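Local coordinates for Cgl0159-like domain-containing protein (Corynebacterium glutamicum, PDB 3FOK), which is of unknown function but belongs to a family of the TIM-barrel clan and adopts a beta/alpha-barrel fold in an assembly of five chains, at residues A[184-187]-A[192-195]; A[221-226]-A[230-235]; A[76-81]-A[283-288]. All coordinates share one frame; numbering follows the deposited sequence.

Interaction 1. Residues A[184-187]-A[192-195]; sequences FMSN and KVVN
S186 and N195 face each other in a beta hairpin, in which strand 179-189 of the barrel sheet turns back on itself as the short antiparallel strand 192-195. The backbone bonds belong to the antiparallel, hydrogen-bonded pair N187-V194: N187 N donates to V194 O (3.1 Å), and V194 N returns a straight bond to N187 O (3.0 Å, 171°). S186 and N195 form the next, non-hydrogen-bonded pair, with CA atoms 4.3 Å apart; N195 CA also lies 3.5 Å from M185 O in a CA-H...O contact.

Across this pair S186 OG donates to N195 OD1 over 2.7 Å, tilted slightly from the amide's carbonyl plane. Apolar packing is slight: V193 CG1 lies beside S186 CB.

The same amide also stacks on an aromatic ring. With CG anti to its own carbonyl carbon (chi1 -58°), N195 spreads its amide over one face of the F184 ring, the planes 12° apart and ND2 above the ring centre. R150 of strand 144-151 also touches F184, S186 and N195. On the sheet face of N187 and V194, a water donates to N187 OD1 and V194 O, both at 2.7 Å.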
# COMPACT_ATOMS: atom_id res chain seq x y z
N PHE A 184 13.44 -17.81 -13.77
CA PHE A 184 14.90 -17.78 -13.82
C PHE A 184 15.42 -17.54 -12.42
O PHE A 184 14.76 -16.91 -11.60
CB PHE A 184 15.40 -16.60 -14.66
CG PHE A 184 15.45 -16.86 -16.13
CD1 PHE A 184 16.32 -17.80 -16.66
CD2 PHE A 184 14.67 -16.10 -17.00
CE1 PHE A 184 16.42 -17.99 -18.04
CE2 PHE A 184 14.76 -16.27 -18.38
CZ PHE A 184 15.64 -17.22 -18.90
N MSE A 185 16.61 -18.06 -12.15
CA MSE A 185 17.26 -17.80 -10.88
C MSE A 185 18.25 -16.77 -11.40
O MSE A 185 18.87 -16.99 -12.44
CB MSE A 185 18.01 -19.04 -10.36
CG MSE A 185 17.11 -20.20 -9.94
SE MSE A 185 15.95 -19.83 -8.43
CE MSE A 185 14.49 -19.06 -9.39
N SER A 186 18.37 -15.64 -10.72
CA SER A 186 19.29 -14.60 -11.18
C SER A 186 20.21 -14.11 -10.07
O SER A 186 19.85 -14.16 -8.90
CB SER A 186 18.50 -13.42 -11.75
OG SER A 186 17.71 -13.82 -12.85
N ASN A 187 21.39 -13.65 -10.45
CA ASN A 187 22.35 -13.14 -9.48
C ASN A 187 22.98 -11.86 -9.97
O ASN A 187 23.02 -11.58 -11.17
CB ASN A 187 23.47 -14.15 -9.23
CG ASN A 187 22.96 -15.51 -8.82
OD1 ASN A 187 22.68 -16.37 -9.66
ND2 ASN A 187 22.83 -15.72 -7.51
N LYS A 192 25.80 -6.39 -12.71
CA LYS A 192 24.83 -6.72 -13.75
C LYS A 192 24.06 -7.98 -13.37
O LYS A 192 24.56 -8.82 -12.62
CB LYS A 192 25.52 -6.93 -15.10
CG LYS A 192 26.35 -5.75 -15.57
CD LYS A 192 26.90 -5.99 -16.96
CE LYS A 192 27.99 -4.97 -17.31
NZ LYS A 192 29.18 -5.11 -16.42
N VAL A 193 22.85 -8.11 -13.88
CA VAL A 193 22.02 -9.27 -13.60
C VAL A 193 22.29 -10.37 -14.61
O VAL A 193 22.15 -10.16 -15.82
CB VAL A 193 20.51 -8.91 -13.66
CG1 VAL A 193 19.67 -10.17 -13.46
CG2 VAL A 193 20.18 -7.87 -12.60
N VAL A 194 22.68 -11.55 -14.12
CA VAL A 194 22.93 -12.68 -15.01
C VAL A 194 22.07 -13.85 -14.58
O VAL A 194 22.06 -14.24 -13.42
CB VAL A 194 24.43 -13.12 -15.00
CG1 VAL A 194 25.32 -11.96 -15.42
CG2 VAL A 194 24.82 -13.61 -13.61
N ASN A 195 21.32 -14.41 -15.53
CA ASN A 195 20.46 -15.54 -15.21
C ASN A 195 21.33 -16.79 -15.11
O ASN A 195 22.24 -16.99 -15.91
CB ASN A 195 19.40 -15.74 -16.30
CG ASN A 195 18.53 -14.52 -16.50
OD1 ASN A 195 18.23 -13.79 -15.55
ND2 ASN A 195 18.11 -14.28 -17.74
O HOH W 1 23.55 -16.14 -12.21

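Interaction 2. Residues A[221-226]-A[230-235]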
# COMPACT_ATOMS: atom_id res chain seq x y z
N MSE A 221 4.75 -22.85 -18.65
CA MSE A 221 6.13 -22.49 -18.37
C MSE A 221 6.81 -22.12 -19.68
O MSE A 221 6.55 -22.71 -20.72
CB MSE A 221 6.88 -23.68 -17.74
CG MSE A 221 6.42 -24.07 -16.35
SE MSE A 221 7.02 -22.86 -14.96
CE MSE A 221 5.36 -22.00 -14.53
N LYS A 222 7.67 -21.11 -19.61
CA LYS A 222 8.43 -20.65 -20.76
C LYS A 222 9.85 -20.83 -20.24
O LYS A 222 10.34 -20.02 -19.45
CB LYS A 222 8.12 -19.19 -21.05
CG LYS A 222 8.77 -18.62 -22.30
CD LYS A 222 8.41 -17.15 -22.44
CE LYS A 222 9.19 -16.47 -23.56
NZ LYS A 222 8.99 -15.00 -23.51
N LEU A 223 10.50 -21.91 -20.66
CA LEU A 223 11.85 -22.22 -20.18
C LEU A 223 12.95 -22.13 -21.22
O LEU A 223 12.70 -22.18 -22.43
CB LEU A 223 11.86 -23.63 -19.59
CG LEU A 223 10.79 -23.98 -18.56
CD1 LEU A 223 10.96 -25.43 -18.13
CD2 LEU A 223 10.88 -23.06 -17.36
N PRO A 224 14.20 -21.97 -20.76
CA PRO A 224 15.36 -21.87 -21.65
C PRO A 224 15.89 -23.28 -21.92
O PRO A 224 15.87 -24.13 -21.03
CB PRO A 224 16.34 -21.05 -20.83
CG PRO A 224 16.10 -21.57 -19.46
CD PRO A 224 14.58 -21.64 -19.37
N VAL A 225 16.34 -23.53 -23.15
CA VAL A 225 16.89 -24.84 -23.48
C VAL A 225 18.25 -24.91 -22.82
O VAL A 225 19.18 -24.21 -23.22
CB VAL A 225 17.02 -25.03 -24.99
CG1 VAL A 225 17.58 -26.41 -25.30
CG2 VAL A 225 15.67 -24.85 -25.66
N VAL A 226 18.36 -25.75 -21.80
CA VAL A 226 19.59 -25.88 -21.04
C VAL A 226 20.16 -27.30 -21.02
O VAL A 226 19.57 -28.23 -21.56
CB VAL A 226 19.32 -25.40 -19.59
CG1 VAL A 226 20.48 -25.72 -18.67
CG2 VAL A 226 19.07 -23.90 -19.60
N GLU A 230 15.87 -33.11 -19.92
CA GLU A 230 14.82 -34.12 -19.83
C GLU A 230 14.66 -34.36 -18.36
O GLU A 230 13.67 -34.91 -17.87
CB GLU A 230 15.37 -35.26 -20.62
CG GLU A 230 14.71 -36.61 -20.72
CD GLU A 230 15.68 -37.48 -21.46
OE1 GLU A 230 16.23 -37.02 -22.50
OE2 GLU A 230 15.96 -38.58 -20.98
N ARG A 231 15.61 -33.74 -17.68
CA ARG A 231 15.72 -33.75 -16.26
C ARG A 231 15.06 -32.47 -15.77
O ARG A 231 14.50 -32.43 -14.68
CB ARG A 231 17.18 -33.79 -15.92
CG ARG A 231 17.45 -33.93 -14.47
CD ARG A 231 18.94 -34.03 -14.22
NE ARG A 231 19.28 -33.51 -12.90
CZ ARG A 231 20.29 -32.69 -12.67
NH1 ARG A 231 21.07 -32.30 -13.67
NH2 ARG A 231 20.52 -32.25 -11.44
N VAL A 232 15.14 -31.41 -16.58
CA VAL A 232 14.52 -30.15 -16.23
C VAL A 232 13.02 -30.38 -16.40
O VAL A 232 12.22 -29.89 -15.61
CB VAL A 232 14.96 -29.01 -17.17
CG1 VAL A 232 14.12 -27.77 -16.91
CG2 VAL A 232 16.43 -28.71 -16.98
N MSE A 233 12.66 -31.13 -17.43
CA MSE A 233 11.26 -31.41 -17.71
C MSE A 233 10.61 -32.33 -16.68
O MSE A 233 9.39 -32.47 -16.66
CB MSE A 233 11.09 -32.00 -19.11
CG MSE A 233 11.30 -30.99 -20.23
SE MSE A 233 10.36 -29.31 -19.95
CE MSE A 233 11.92 -28.18 -19.73
N GLU A 234 11.42 -32.95 -15.83
CA GLU A 234 10.87 -33.82 -14.80
C GLU A 234 10.51 -32.93 -13.61
O GLU A 234 10.13 -33.41 -12.55
CB GLU A 234 11.90 -34.88 -14.39
CG GLU A 234 12.34 -35.79 -15.53
CD GLU A 234 13.36 -36.84 -15.11
OE1 GLU A 234 14.36 -36.47 -14.45
OE2 GLU A 234 13.17 -38.02 -15.45
N SER A 235 10.64 -31.62 -13.82
CA SER A 235 10.33 -30.62 -12.79
C SER A 235 8.85 -30.29 -12.70
O SER A 235 8.35 -29.97 -11.62
CB SER A 235 11.11 -29.33 -13.05
OG SER A 235 12.48 -29.50 -12.78
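L223 lies on an extended barrel strand, 219-224, and meets V232 and M233 after the chain has turned through a short, weakly bonded helix at about 230-232, the helix of a beta-alpha-beta unit that returns to parallel strand 240-243. The backbone of L223 is bonded to L241 and L243 of that strand, which fixes where its side chain leaves the sheet.

Alternation along the strand then sorts the side chains. K222 points to the opposite side from L223 and forms a salt bridge through NZ with E182, whereas L223 is directed toward the helical turn. With CG anti to the carbonyl carbon (chi1 -50°), L223 carries CD1 out to that turn, and this one methyl makes both contacts. V232, also directed toward the strand, runs alongside the leucine, pointing the other way, and offers CG1 at 4.1 Å from L223 CD1. No hydrogen bond crosses between the segments.

V206 of helix 199-210, P183 and T240 enclose L223 further, so the contact is buried between sheet and helices. On the outer side of the turn, R231 forms a salt bridge with E63 of a second subunit. M233, a selenomethionine here, bends at chi2 and chi3 and thereby swings its terminal methyl inward: M233 CE meets L223 CD1 tip to tip at 3.3 Å.

Interaction 3. Residues A[76-81]-A[283-288]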
# COMPACT_ATOMS: atom_id res chain seq x y z
N MSE A 76 8.10 -8.56 -37.97
CA MSE A 76 7.02 -9.28 -37.31
C MSE A 76 6.00 -9.74 -38.35
O MSE A 76 5.56 -10.89 -38.34
CB MSE A 76 6.33 -8.40 -36.26
CG MSE A 76 6.51 -8.86 -34.82
SE MSE A 76 5.82 -10.64 -34.49
CE MSE A 76 7.33 -11.64 -35.14
N ALA A 77 5.63 -8.82 -39.24
CA ALA A 77 4.66 -9.11 -40.29
C ALA A 77 5.14 -10.29 -41.12
O ALA A 77 4.34 -11.16 -41.50
CB ALA A 77 4.47 -7.89 -41.17
N ILE A 78 6.44 -10.32 -41.42
CA ILE A 78 7.01 -11.40 -42.20
C ILE A 78 6.84 -12.72 -41.46
O ILE A 78 6.33 -13.70 -42.01
CB ILE A 78 8.51 -11.17 -42.46
CG1 ILE A 78 8.69 -9.97 -43.40
CG2 ILE A 78 9.15 -12.41 -43.06
CD1 ILE A 78 10.14 -9.60 -43.66
N ALA A 79 7.27 -12.74 -40.20
CA ALA A 79 7.16 -13.94 -39.38
C ALA A 79 5.71 -14.45 -39.34
O ALA A 79 5.46 -15.63 -39.53
CB ALA A 79 7.64 -13.64 -37.96
N LEU A 80 4.77 -13.54 -39.10
CA LEU A 80 3.36 -13.91 -39.03
C LEU A 80 2.78 -14.40 -40.35
O LEU A 80 1.76 -15.09 -40.36
CB LEU A 80 2.52 -12.72 -38.54
CG LEU A 80 2.67 -12.27 -37.09
CD1 LEU A 80 1.73 -11.11 -36.82
CD2 LEU A 80 2.36 -13.44 -36.15
N SER A 81 3.42 -14.04 -41.46
CA SER A 81 2.92 -14.46 -42.77
C SER A 81 3.38 -15.87 -43.13
O SER A 81 2.77 -16.53 -43.98
CB SER A 81 3.39 -13.49 -43.85
OG SER A 81 4.79 -13.58 -44.04
N ASP A 283 18.01 -13.00 -43.21
CA ASP A 283 16.91 -13.79 -43.75
C ASP A 283 15.92 -14.27 -42.70
O ASP A 283 15.98 -15.41 -42.23
CB ASP A 283 17.44 -15.00 -44.53
CG ASP A 283 16.48 -15.45 -45.60
OD1 ASP A 283 15.25 -15.43 -45.34
OD2 ASP A 283 16.94 -15.82 -46.70
N VAL A 284 14.99 -13.39 -42.36
CA VAL A 284 13.95 -13.65 -41.38
C VAL A 284 12.99 -14.75 -41.82
O VAL A 284 12.64 -15.64 -41.04
CB VAL A 284 13.13 -12.37 -41.11
CG1 VAL A 284 11.95 -12.68 -40.21
CG2 VAL A 284 14.02 -11.32 -40.49
N ALA A 285 12.55 -14.69 -43.08
CA ALA A 285 11.63 -15.68 -43.61
C ALA A 285 12.21 -17.08 -43.49
O ALA A 285 11.49 -18.04 -43.20
CB ALA A 285 11.32 -15.36 -45.07
N ALA A 286 13.52 -17.19 -43.70
CA ALA A 286 14.20 -18.47 -43.63
C ALA A 286 14.30 -18.99 -42.20
O ALA A 286 14.02 -20.16 -41.94
CB ALA A 286 15.59 -18.35 -44.24
N ALA A 287 14.72 -18.12 -41.28
CA ALA A 287 14.85 -18.52 -39.89
C ALA A 287 13.50 -18.97 -39.33
O ALA A 287 13.40 -20.01 -38.69
CB ALA A 287 15.40 -17.36 -39.07
N VAL A 288 12.45 -18.19 -39.60
CA VAL A 288 11.12 -18.52 -39.10
C VAL A 288 10.60 -19.85 -39.65
O VAL A 288 9.91 -20.59 -38.94
CB VAL A 288 10.11 -17.39 -39.41
CG1 VAL A 288 8.74 -17.75 -38.86
CG2 VAL A 288 10.59 -16.08 -38.80
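I78 and A79 of helix 69-81 pack against V284, A285 and V288 at the start of helix 284-295. The two helices follow strands 44-48 and 267-272, parallel neighbours in the sheet, so the contact lies where the ring of a beta/alpha barrel closes. The short helical segments run in broadly the same direction, 43° apart, with axes 9.1 Å from each other.

I78 works through its gamma methyl, CG2. Because CG2 is anti to the backbone N while CG1 stands anti to the carbonyl carbon (chi1 -68°), it is the short arm that reaches across: I78 CG2 lies 4.0 Å from V284 CG1 and 4.2 Å from A285 CB. The isoleucine and V284 side chains cross at a slant.

V288 straddles A79 instead. At chi1 -179° its two methyls fork over the alanine, V288 CG2 lying 3.9 Å from A79 CB and V288 CG1 4.0 Å from A79 O. Beneath this pair is strand 44-48, whose V47 touches A79 and whose F45 touches V288.

The side-chain hydrogen bonds of the two segments stay within each helix end. D283 is the N-cap of its helix, and its OD1 accepts from A286 N at 3.0 Å, met from above the carboxylate plane. At the other helix's last turn, S81 OG donates to I78 O, which also accepts from S81 N and is thus gripped twice.

With no hydrogen bond between the segments, the pairing rests on apolar packing, mostly between methyl groups. Such contact carries little directional preference, so the relative placement of the helices probably depends on how the branched side chains fit against each other and against the alanines, and on the strand both share beneath them.

Interactions 1 and 2 start from neighbouring strands of one sheet, 179-189 and 219-224, and touch directly, F184 CE1 packing on P224 CG at 3.9 Å; interaction 3 lies apart, its centre about 30 Å and 26 Å from the centres of interactions 1 and 2. The chemistry follows position. The hairpin of interaction 1, partly exposed, relies on directed hydrogen bonds of backbone and side-chain amide, and on water. Interaction 2, wholly buried between strand and connecting helix, is apolar, as is interaction 3, which joins two helices of the outer layer and is partly buried. The sequence span differs too: interactions 1 and 2 are local, whereas interaction 3 joins segments some 200 residues apart.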